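Local coordinates for hypothetical protein PA3499 (Pseudomonas aeruginosa, PDB 2IG8) that is of unknown function but belongs to the YjgF-like clan of small trimeric alpha/beta proteins, at residues Ala49-Asp52 with Ala53-Ala57; Gly62-Lys65 with Ala66-Ala70. One frame throughout, in Å; residues are numbered along the deposited sequence.

Contact 1: Ala49-Asp52 with Ala53-Ala57; sequences AALD and AHAQA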
loop_
_atom_site.group_PDB
_atom_site.type_symbol
_atom_site.label_atom_id
_atom_site.label_comp_id
_atom_site.label_asym_id
_atom_site.label_seq_id
_atom_site.Cartn_x
_atom_site.Cartn_y
_atom_site.Cartn_z
ATOM N N ALA B 49 18.343 -20.529 16.773
ATOM C CA ALA B 49 17.988 -21.032 15.456
ATOM C C ALA B 49 17.119 -19.990 14.724
ATOM O O ALA B 49 16.073 -20.331 14.167
ATOM C CB ALA B 49 17.218 -22.381 15.592
ATOM N N ALA B 50 17.565 -18.735 14.738
ATOM C CA ALA B 50 16.830 -17.608 14.130
ATOM C C ALA B 50 16.427 -17.961 12.704
ATOM O O ALA B 50 17.188 -18.604 11.989
ATOM C CB ALA B 50 17.673 -16.334 14.131
ATOM N N LEU B 51 15.202 -17.600 12.338
ATOM C CA LEU B 51 14.683 -17.865 10.992
ATOM C C LEU B 51 15.209 -16.840 10.025
ATOM O O LEU B 51 15.076 -15.617 10.244
ATOM C CB LEU B 51 13.168 -17.802 10.973
ATOM C CG LEU B 51 12.438 -18.789 11.892
ATOM C CD1 LEU B 51 10.915 -18.588 11.750
ATOM C CD2 LEU B 51 12.826 -20.248 11.577
ATOM N N ASP B 52 15.750 -17.348 8.917
ATOM C CA ASP B 52 16.201 -16.475 7.833
ATOM C C ASP B 52 15.028 -15.936 7.020
ATOM O O ASP B 52 13.858 -16.270 7.293
ATOM C CB ASP B 52 17.264 -17.178 6.955
ATOM C CG ASP B 52 16.741 -18.406 6.163
ATOM O OD1 ASP B 52 15.505 -18.603 6.001
ATOM O OD2 ASP B 52 17.630 -19.226 5.740
ATOM N N ALA B 53 15.328 -15.123 6.007
ATOM C CA ALA B 53 14.271 -14.397 5.284
ATOM C C ALA B 53 13.327 -15.334 4.534
ATOM O O ALA B 53 12.122 -15.111 4.511
ATOM C CB ALA B 53 14.881 -13.382 4.307
ATOM N N HIS B 54 13.891 -16.374 3.910
ATOM C CA HIS B 54 13.118 -17.370 3.205
ATOM C C HIS B 54 12.160 -18.088 4.175
ATOM O O HIS B 54 10.979 -18.203 3.885
ATOM C CB HIS B 54 14.075 -18.355 2.565
ATOM C CG HIS B 54 13.429 -19.455 1.792
ATOM N ND1 HIS B 54 14.170 -20.400 1.126
ATOM C CD2 HIS B 54 12.138 -19.722 1.487
ATOM C CE1 HIS B 54 13.356 -21.242 0.507
ATOM N NE2 HIS B 54 12.119 -20.871 0.743
ATOM N N ALA B 55 12.685 -18.564 5.304
ATOM C CA ALA B 55 11.852 -19.228 6.304
ATOM C C ALA B 55 10.751 -18.280 6.856
ATOM O O ALA B 55 9.563 -18.686 6.984
ATOM C CB ALA B 55 12.708 -19.857 7.444
ATOM N N GLN B 56 11.124 -17.037 7.156
ATOM C CA GLN B 56 10.165 -16.073 7.643
ATOM C C GLN B 56 9.075 -15.815 6.593
ATOM O O GLN B 56 7.896 -15.751 6.934
ATOM C CB GLN B 56 10.820 -14.765 8.068
ATOM C CG GLN B 56 11.684 -14.859 9.355
ATOM C CD GLN B 56 12.019 -13.533 9.980
ATOM O OE1 GLN B 56 11.258 -12.572 9.872
ATOM N NE2 GLN B 56 13.167 -13.483 10.707
ATOM N N ALA B 57 9.468 -15.646 5.336
ATOM C CA ALA B 57 8.477 -15.332 4.296
ATOM C C ALA B 57 7.473 -16.483 4.158
ATOM O O ALA B 57 6.285 -16.255 4.019
ATOM C CB ALA B 57 9.148 -15.015 2.970
#
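Asp52 and Ala55 meet through a side chain to backbone hydrogen bond at the first turn of helix 53-70. Ala55 N donates to Asp52 OD1 over 2.9 Å, with an N-H...O angle of 168°, and reaches the oxygen nearly in line with its C-O bond. Asp52 CG sits between its own backbone N and carbonyl carbon (chi1 66°), a setting that folds the carboxylate back over the start of the helix. The same oxygen lies 3.4 Å from Ala55 CB, so OD1 is lodged against both the amide and the methyl of one residue. A carboxylate here would probably also be stabilised by the positive end of the helix dipole.

Asp52 is thus the N-cap, the last residue before the helix, and its main chain opens the regular pattern: Gln56 N donates to Asp52 O at 2.8 Å. The Gln56 side chain then turns back past this carbonyl, its CG 3.3 Å from Asp52 O, to the preceding peptide. There NE2 binds Leu51 O at 2.9 Å; the oxygen lies close to the amide plane of Gln56, while the donor stands 29° off the carbonyl plane of Leu51. NE2 also donates to Glu123 O, and OE1 accepts from Leu125 N, so both ends of this buried amide have partners and its flip is fixed.

Apolar contact is confined to Leu51, whose CB lies 3.7 Å from Gln56 CG and 4.1 Å from Ala55 CB. Beyond the segments, Leu51 packs on Thr41 and Ala44 of helix 40-46, whereas Ala53 and His54 face helix 91-101, where His54 NE2 is hydrogen-bonded to Glu100.

Contact 2: Gly62-Lys65 with Ala66-Ala70; sequences GKVK and ALLEA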
loop_
_atom_site.group_PDB
_atom_site.type_symbol
_atom_site.label_atom_id
_atom_site.label_comp_id
_atom_site.label_asym_id
_atom_site.label_seq_id
_atom_site.Cartn_x
_atom_site.Cartn_y
_atom_site.Cartn_z
ATOM N N GLY B 62 2.114 -18.666 5.033
ATOM C CA GLY B 62 1.242 -19.605 5.777
ATOM C C GLY B 62 0.169 -18.925 6.612
ATOM O O GLY B 62 -0.959 -19.416 6.700
ATOM N N LYS B 63 0.505 -17.799 7.239
ATOM C CA LYS B 63 -0.486 -17.020 7.982
ATOM C C LYS B 63 -1.576 -16.441 7.053
ATOM O O LYS B 63 -2.770 -16.569 7.329
ATOM C CB LYS B 63 0.186 -15.921 8.799
ATOM C CG LYS B 63 0.981 -16.490 9.972
ATOM C CD LYS B 63 1.521 -15.405 10.904
ATOM C CE LYS B 63 2.292 -16.060 12.048
ATOM N NZ LYS B 63 2.825 -15.071 12.921
ATOM N N VAL B 64 -1.139 -15.840 5.951
ATOM C CA VAL B 64 -2.066 -15.369 4.918
ATOM C C VAL B 64 -3.010 -16.498 4.480
ATOM O O VAL B 64 -4.222 -16.308 4.405
ATOM C CB VAL B 64 -1.296 -14.784 3.722
ATOM C CG1 VAL B 64 -2.260 -14.474 2.551
ATOM C CG2 VAL B 64 -0.516 -13.530 4.182
ATOM N N LYS B 65 -2.460 -17.679 4.220
ATOM C CA LYS B 65 -3.280 -18.831 3.850
ATOM C C LYS B 65 -4.287 -19.247 4.922
ATOM O O LYS B 65 -5.416 -19.642 4.598
ATOM C CB LYS B 65 -2.368 -19.990 3.493
ATOM C CG LYS B 65 -3.088 -21.273 3.188
ATOM C CD LYS B 65 -2.157 -22.190 2.439
ATOM C CE LYS B 65 -2.227 -23.600 2.902
ATOM N NZ LYS B 65 -3.498 -24.235 2.621
ATOM N N ALA B 66 -3.869 -19.175 6.187
ATOM C CA ALA B 66 -4.750 -19.442 7.310
ATOM C C ALA B 66 -5.921 -18.469 7.326
ATOM O O ALA B 66 -7.070 -18.887 7.506
ATOM C CB ALA B 66 -3.966 -19.401 8.664
ATOM N N LEU B 67 -5.650 -17.190 7.086
ATOM C CA LEU B 67 -6.718 -16.192 7.021
ATOM C C LEU B 67 -7.659 -16.477 5.846
ATOM O O LEU B 67 -8.887 -16.466 6.010
ATOM C CB LEU B 67 -6.160 -14.770 6.940
ATOM C CG LEU B 67 -5.366 -14.276 8.154
ATOM C CD1 LEU B 67 -4.623 -12.963 7.832
ATOM C CD2 LEU B 67 -6.241 -14.161 9.379
ATOM N N LEU B 68 -7.078 -16.751 4.676
ATOM C CA LEU B 68 -7.865 -17.084 3.480
ATOM C C LEU B 68 -8.787 -18.268 3.731
ATOM O O LEU B 68 -9.972 -18.224 3.392
ATOM C CB LEU B 68 -6.953 -17.398 2.298
ATOM C CG LEU B 68 -6.293 -16.203 1.610
ATOM C CD1 LEU B 68 -5.087 -16.635 0.757
ATOM C CD2 LEU B 68 -7.335 -15.401 0.784
ATOM N N GLU B 69 -8.228 -19.327 4.304
ATOM C CA GLU B 69 -8.998 -20.523 4.659
ATOM C C GLU B 69 -10.078 -20.263 5.697
ATOM O O GLU B 69 -11.176 -20.805 5.587
ATOM C CB GLU B 69 -8.065 -21.667 5.070
ATOM C CG GLU B 69 -7.307 -22.180 3.852
ATOM C CD GLU B 69 -6.360 -23.332 4.125
ATOM O OE1 GLU B 69 -6.115 -23.657 5.307
ATOM O OE2 GLU B 69 -5.846 -23.905 3.131
ATOM N N ALA B 70 -9.796 -19.404 6.669
ATOM C CA ALA B 70 -10.792 -19.045 7.658
ATOM C C ALA B 70 -12.003 -18.374 6.997
ATOM O O ALA B 70 -13.121 -18.490 7.492
ATOM C CB ALA B 70 -10.193 -18.155 8.749
#
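Lys65 and Glu69, one helical turn apart, form a salt bridge in which NZ approaches OE2. The modelled separation of Lys65 NZ and Glu69 OE2, 2.4 Å, is very short, shorter than such a bond should be, so the modelled position of one or both ends is doubtful. Glu69 OE1 stands farther from Lys65 NZ, at 3.8 Å, which makes the approach one-sided. The lysine chain starts with CG anti to its backbone N (chi1 176°) and bends at its last two torsions, bringing the ammonium round to an extended glutamate.

Backbone acceptors of 62-65 are each taken by the amide four residues on. Ala66 N donates to Gly62 O and Leu67 N to Lys63 O, both at 3.0 Å; Leu68 N reaches Val64 O at 2.9 Å with an N-H...O angle of 168°, and Glu69 N reaches Lys65 O at 2.8 Å. This is the last part of helix 53-70, which lies against the mixed sheet of the alpha/beta YjgF-like fold. Its inner face is apolar: Val64 CG1 and Leu68 CD1 touch at 4.0 Å, the two side chains running side by side in the same direction. Both rest on Leu78 of strand 78-85 and on strand 126-133, through Ala130 and Ala132 respectively, while Leu67 covers Met32 and Met35 of strand 29-36. Lys63 extends away from the turn that follows it, and its NZ is satisfied by a hydrogen bond to Thr36 O.

How the contacts relate
Contact 1 precedes contact 2 along the chain, and both use helix 53-70: residues 49-57 run from the preceding loop through the N-cap into its first turn, residues 62-70 are its final turns. Their centres are 19 Å apart, and their nearest atoms, about 5 Å apart, do not touch. The surroundings differ accordingly. Contact 1 lies about 14 Å from the chain centre, beside helices 40-46 and 91-101, whereas contact 2, about 8 Å from that centre, packs on strands 29-36, 126-133 and 78-85. The start of helix 53-70 thus borders the two other helices, while its end lies on the sheet. Neither contact is touched by another chain of the trimer.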